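Local coordinates for transglutaminase-like domain-containing protein (Streptococcus suis, PDB 4XZ7), which probably catalyses protein cross-linking as a transglutaminase, and serves this pathogen as a virulence factor that helps it resist phagocytosis, at residues B[135-148]-B[158-170]. Numbering follows the deposited sequence.
Sequences RQLLNAAGLGTAEN and IYSHGLTVDNKYY
His161 meets residues 135-148 through its CB, which sits 3.3 Å from Asn148 OD1 and close to the edge of the Arg135 guanidinium. That guanidinium lies in plane with the oxygens it binds, Thr145 O, Ala146 O and Asn148 OD1, pinning the extended loop 145-148 to the helix; Asn148 OD1 also accepts from Leu130 N. At Gly162 the backbone N donates to Ala146 O (2.9 Å) from above the carbonyl plane, so this oxygen is gripped by both Gly162 N and Arg135 NH2. Thr164 O receives Thr145 OG1 at 2.6 Å, a bonding distance set by OG1 standing anti to the backbone N (chi1 -157°). The methyls of Val165 pack on two leucines, CG1 against Leu138 CD2 at 3.9 Å and CG2 near Leu143 CD1. Asp166 and Gly144 form an antiparallel hydrogen-bonded pair, Gly144 N to Asp166 O (2.8 Å) being shorter than the return bond. Lys168 N then binds O of Gly142, the positive-phi residue of the Schellman motif ending the helix, while its extended side chain carries NZ to Asn139 OD1 (2.9 Å); a water links NZ to Asn139 O. In the N-terminal half of this chain, helix 132-140 thus leads through its Schellman end into short strand 143-144, which pairs antiparallel with the C-terminal end of strand 157-167; Phe107 of strand 106-107 touches Leu143 and Val165, and the second subunit binds Asp166 through Asn185 and Val186.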
loop_
_atom_site.group_PDB
_atom_site.type_symbol
_atom_site.label_atom_id
_atom_site.label_comp_id
_atom_site.label_asym_id
_atom_site.label_seq_id
_atom_site.Cartn_x
_atom_site.Cartn_y
_atom_site.Cartn_z
ATOM N N ARG B 135 -6.482 -14.530 23.337
ATOM C CA ARG B 135 -5.994 -14.360 21.968
ATOM C C ARG B 135 -6.978 -14.960 20.949
ATOM O O ARG B 135 -7.140 -14.448 19.849
ATOM C CB ARG B 135 -4.609 -14.980 21.825
ATOM C CG ARG B 135 -3.567 -14.213 22.626
ATOM C CD ARG B 135 -2.198 -14.893 22.624
ATOM N NE ARG B 135 -1.234 -14.077 23.362
ATOM C CZ ARG B 135 -0.641 -12.990 22.870
ATOM N NH1 ARG B 135 -0.908 -12.571 21.632
ATOM N NH2 ARG B 135 0.213 -12.309 23.624
ATOM N N GLN B 136 -7.649 -16.041 21.332
ATOM C CA GLN B 136 -8.654 -16.632 20.472
ATOM C C GLN B 136 -9.823 -15.647 20.296
ATOM O O GLN B 136 -10.340 -15.489 19.183
ATOM C CB GLN B 136 -9.139 -17.965 21.048
ATOM C CG GLN B 136 -9.886 -18.833 20.063
ATOM C CD GLN B 136 -8.992 -19.398 18.982
ATOM O OE1 GLN B 136 -8.233 -20.349 19.221
ATOM N NE2 GLN B 136 -9.091 -18.846 17.781
ATOM N N LEU B 137 -10.221 -14.979 21.377
ATOM C CA LEU B 137 -11.298 -14.003 21.273
ATOM C C LEU B 137 -10.883 -12.767 20.439
ATOM O O LEU B 137 -11.696 -12.197 19.681
ATOM C CB LEU B 137 -11.759 -13.581 22.672
ATOM C CG LEU B 137 -12.532 -14.646 23.451
ATOM C CD1 LEU B 137 -12.711 -14.212 24.908
ATOM C CD2 LEU B 137 -13.891 -14.877 22.802
ATOM N N LEU B 138 -9.621 -12.361 20.577
ATOM C CA LEU B 138 -9.120 -11.248 19.772
ATOM C C LEU B 138 -9.223 -11.628 18.301
ATOM O O LEU B 138 -9.766 -10.863 17.486
ATOM C CB LEU B 138 -7.680 -10.889 20.140
ATOM C CG LEU B 138 -7.482 -10.094 21.428
ATOM C CD1 LEU B 138 -5.999 -10.035 21.770
ATOM C CD2 LEU B 138 -8.070 -8.669 21.340
ATOM N N ASN B 139 -8.731 -12.826 17.982
ATOM C CA ASN B 139 -8.822 -13.360 16.619
ATOM C C ASN B 139 -10.267 -13.404 16.125
ATOM O O ASN B 139 -10.543 -13.176 14.942
ATOM C CB ASN B 139 -8.213 -14.767 16.538
ATOM C CG ASN B 139 -8.114 -15.272 15.106
ATOM O OD1 ASN B 139 -7.352 -14.745 14.303
ATOM N ND2 ASN B 139 -8.881 -16.292 14.787
ATOM N N ALA B 140 -11.179 -13.711 17.045
ATOM C CA ALA B 140 -12.598 -13.768 16.740
ATOM C C ALA B 140 -13.165 -12.378 16.484
ATOM O O ALA B 140 -14.273 -12.254 15.983
ATOM C CB ALA B 140 -13.375 -14.448 17.886
ATOM N N ALA B 141 -12.437 -11.333 16.874
ATOM C CA ALA B 141 -12.842 -9.975 16.484
ATOM C C ALA B 141 -11.967 -9.431 15.359
ATOM O O ALA B 141 -12.046 -8.254 15.012
ATOM C CB ALA B 141 -12.796 -9.026 17.688
ATOM N N GLY B 142 -11.115 -10.289 14.802
ATOM C CA GLY B 142 -10.220 -9.879 13.728
ATOM C C GLY B 142 -8.992 -9.099 14.162
ATOM O O GLY B 142 -8.313 -8.476 13.337
ATOM N N LEU B 143 -8.693 -9.152 15.458
ATOM C CA LEU B 143 -7.588 -8.387 16.029
ATOM C C LEU B 143 -6.415 -9.286 16.391
ATOM O O LEU B 143 -6.580 -10.499 16.559
ATOM C CB LEU B 143 -8.043 -7.636 17.277
ATOM C CG LEU B 143 -9.234 -6.686 17.148
ATOM C CD1 LEU B 143 -9.765 -6.251 18.531
ATOM C CD2 LEU B 143 -8.851 -5.457 16.294
ATOM N N GLY B 144 -5.239 -8.678 16.523
ATOM C CA GLY B 144 -4.054 -9.344 17.044
ATOM C C GLY B 144 -3.312 -8.416 17.984
ATOM O O GLY B 144 -3.651 -7.236 18.117
ATOM N N THR B 145 -2.283 -8.943 18.642
ATOM C CA THR B 145 -1.536 -8.186 19.650
ATOM C C THR B 145 -0.268 -8.977 19.877
ATOM O O THR B 145 -0.262 -10.196 19.702
ATOM C CB THR B 145 -2.328 -8.005 20.971
ATOM O OG1 THR B 145 -1.829 -6.876 21.694
ATOM C CG2 THR B 145 -2.186 -9.229 21.848
ATOM N N ALA B 146 0.822 -8.292 20.204
ATOM C CA ALA B 146 2.114 -8.960 20.241
ATOM C C ALA B 146 2.075 -10.166 21.182
ATOM O O ALA B 146 1.352 -10.181 22.188
ATOM C CB ALA B 146 3.206 -7.995 20.654
ATOM N N GLU B 147 2.884 -11.154 20.847
ATOM C CA GLU B 147 2.892 -12.430 21.541
ATOM C C GLU B 147 3.578 -12.340 22.888
ATOM O O GLU B 147 4.291 -11.367 23.169
ATOM C CB GLU B 147 3.584 -13.470 20.666
ATOM C CG GLU B 147 3.015 -13.490 19.240
ATOM C CD GLU B 147 1.526 -13.855 19.184
ATOM O OE1 GLU B 147 0.762 -13.123 18.505
ATOM O OE2 GLU B 147 1.129 -14.878 19.806
ATOM N N ASN B 148 3.359 -13.364 23.711
ATOM C CA ASN B 148 4.009 -13.463 25.010
ATOM C C ASN B 148 5.482 -13.754 24.844
ATOM O O ASN B 148 5.854 -14.560 24.008
ATOM C CB ASN B 148 3.375 -14.581 25.843
ATOM C CG ASN B 148 1.906 -14.348 26.108
ATOM O OD1 ASN B 148 1.460 -13.196 26.270
ATOM N ND2 ASN B 148 1.136 -15.439 26.166
ATOM N N ILE B 158 12.239 -10.656 32.808
ATOM C CA ILE B 158 11.377 -9.609 32.270
ATOM C C ILE B 158 10.369 -10.235 31.332
ATOM O O ILE B 158 10.755 -10.923 30.396
ATOM C CB ILE B 158 12.177 -8.530 31.510
ATOM C CG1 ILE B 158 13.175 -7.845 32.445
ATOM C CG2 ILE B 158 11.239 -7.490 30.938
ATOM C CD1 ILE B 158 14.104 -6.856 31.741
ATOM N N TYR B 159 9.085 -9.996 31.595
ATOM C CA TYR B 159 7.993 -10.590 30.824
ATOM C C TYR B 159 7.355 -9.528 29.966
ATOM O O TYR B 159 7.296 -8.374 30.367
ATOM C CB TYR B 159 6.921 -11.199 31.747
ATOM C CG TYR B 159 7.445 -12.285 32.675
ATOM C CD1 TYR B 159 7.324 -13.622 32.337
ATOM C CD2 TYR B 159 8.056 -11.959 33.895
ATOM C CE1 TYR B 159 7.785 -14.606 33.172
ATOM C CE2 TYR B 159 8.515 -12.933 34.737
ATOM C CZ TYR B 159 8.384 -14.253 34.375
ATOM O OH TYR B 159 8.860 -15.232 35.214
ATOM N N SER B 160 6.826 -9.928 28.817
ATOM C CA SER B 160 6.383 -8.976 27.792
ATOM C C SER B 160 5.181 -9.511 27.051
ATOM O O SER B 160 5.100 -10.708 26.801
ATOM C CB SER B 160 7.504 -8.719 26.766
ATOM O OG SER B 160 8.641 -8.111 27.351
ATOM N N HIS B 161 4.264 -8.633 26.660
ATOM C CA HIS B 161 3.256 -9.045 25.677
ATOM C C HIS B 161 2.609 -7.804 25.074
ATOM O O HIS B 161 2.846 -6.692 25.531
ATOM C CB HIS B 161 2.199 -9.988 26.293
ATOM C CG HIS B 161 1.362 -9.359 27.377
ATOM N ND1 HIS B 161 0.507 -8.305 27.141
ATOM C CD2 HIS B 161 1.221 -9.666 28.691
ATOM C CE1 HIS B 161 -0.107 -7.969 28.266
ATOM N NE2 HIS B 161 0.316 -8.771 29.226
ATOM N N GLY B 162 1.803 -8.007 24.038
ATOM C CA GLY B 162 1.156 -6.912 23.352
ATOM C C GLY B 162 0.370 -6.028 24.289
ATOM O O GLY B 162 -0.267 -6.517 25.223
ATOM N N LEU B 163 0.452 -4.723 24.053
ATOM C CA LEU B 163 -0.363 -3.760 24.769
ATOM C C LEU B 163 -1.473 -3.249 23.854
ATOM O O LEU B 163 -2.628 -3.233 24.247
ATOM C CB LEU B 163 0.477 -2.585 25.287
ATOM C CG LEU B 163 -0.301 -1.494 26.032
ATOM C CD1 LEU B 163 -1.162 -2.089 27.148
ATOM C CD2 LEU B 163 0.646 -0.465 26.607
ATOM N N THR B 164 -1.122 -2.840 22.635
ATOM C CA THR B 164 -2.135 -2.371 21.690
ATOM C C THR B 164 -2.692 -3.525 20.861
ATOM O O THR B 164 -1.991 -4.499 20.564
ATOM C CB THR B 164 -1.586 -1.315 20.715
ATOM O OG1 THR B 164 -0.479 -1.883 20.023
ATOM C CG2 THR B 164 -1.125 -0.046 21.463
ATOM N N VAL B 165 -3.961 -3.399 20.497
ATOM C CA VAL B 165 -4.588 -4.332 19.582
ATOM C C VAL B 165 -4.798 -3.621 18.248
ATOM O O VAL B 165 -4.931 -2.393 18.198
ATOM C CB VAL B 165 -5.931 -4.874 20.147
ATOM C CG1 VAL B 165 -5.693 -5.547 21.483
ATOM C CG2 VAL B 165 -6.939 -3.768 20.306
ATOM N N ASP B 166 -4.781 -4.391 17.170
ATOM C CA ASP B 166 -4.954 -3.834 15.839
ATOM C C ASP B 166 -5.493 -4.943 14.958
ATOM O O ASP B 166 -5.564 -6.108 15.377
ATOM C CB ASP B 166 -3.625 -3.305 15.284
ATOM C CG ASP B 166 -3.807 -2.229 14.214
ATOM O OD1 ASP B 166 -4.938 -2.041 13.714
ATOM O OD2 ASP B 166 -2.799 -1.577 13.870
ATOM N N ASN B 167 -5.906 -4.560 13.757
ATOM C CA ASN B 167 -6.126 -5.485 12.650
ATOM C C ASN B 167 -5.097 -6.596 12.691
ATOM O O ASN B 167 -3.902 -6.316 12.772
ATOM C CB ASN B 167 -6.040 -4.665 11.341
ATOM C CG ASN B 167 -6.489 -5.424 10.137
ATOM O OD1 ASN B 167 -6.130 -6.579 9.958
ATOM N ND2 ASN B 167 -7.257 -4.758 9.266
ATOM N N LYS B 168 -5.519 -7.860 12.670
ATOM C CA LYS B 168 -4.541 -8.923 12.835
ATOM C C LYS B 168 -3.613 -9.035 11.606
ATOM O O LYS B 168 -2.546 -9.645 11.679
ATOM C CB LYS B 168 -5.241 -10.261 13.115
ATOM C CG LYS B 168 -5.872 -10.941 11.900
ATOM C CD LYS B 168 -6.597 -12.244 12.306
ATOM C CE LYS B 168 -7.029 -13.037 11.082
ATOM N NZ LYS B 168 -7.679 -14.326 11.410
ATOM N N TYR B 169 -4.001 -8.432 10.485
ATOM C CA TYR B 169 -3.137 -8.482 9.310
ATOM C C TYR B 169 -2.183 -7.292 9.198
ATOM O O TYR B 169 -1.690 -7.003 8.107
ATOM C CB TYR B 169 -3.970 -8.591 8.036
ATOM C CG TYR B 169 -4.736 -9.895 7.939
ATOM C CD1 TYR B 169 -4.076 -11.101 7.745
ATOM C CD2 TYR B 169 -6.122 -9.920 8.053
ATOM C CE1 TYR B 169 -4.780 -12.309 7.666
ATOM C CE2 TYR B 169 -6.831 -11.117 7.974
ATOM C CZ TYR B 169 -6.169 -12.293 7.772
ATOM O OH TYR B 169 -6.897 -13.447 7.680
ATOM N N TYR B 170 -1.884 -6.638 10.319
ATOM C CA TYR B 170 -1.003 -5.449 10.336
ATOM C C TYR B 170 0.322 -5.630 9.587
ATOM O O TYR B 170 0.760 -4.745 8.832
ATOM C CB TYR B 170 -0.704 -5.047 11.779
ATOM C CG TYR B 170 0.264 -3.892 11.882
ATOM C CD1 TYR B 170 1.637 -4.100 11.934
ATOM C CD2 TYR B 170 -0.200 -2.596 11.927
ATOM C CE1 TYR B 170 2.521 -3.020 11.994
ATOM C CE2 TYR B 170 0.670 -1.523 12.006
ATOM C CZ TYR B 170 2.023 -1.741 12.040
ATOM O OH TYR B 170 2.870 -0.662 12.129
HETATM O O HOH W 1 -10.078 -13.641 12.342
HETATM O O HOH W 2 -2.902 -6.538 24.246
HETATM O O HOH W 3 0.686 -5.336 20.354
#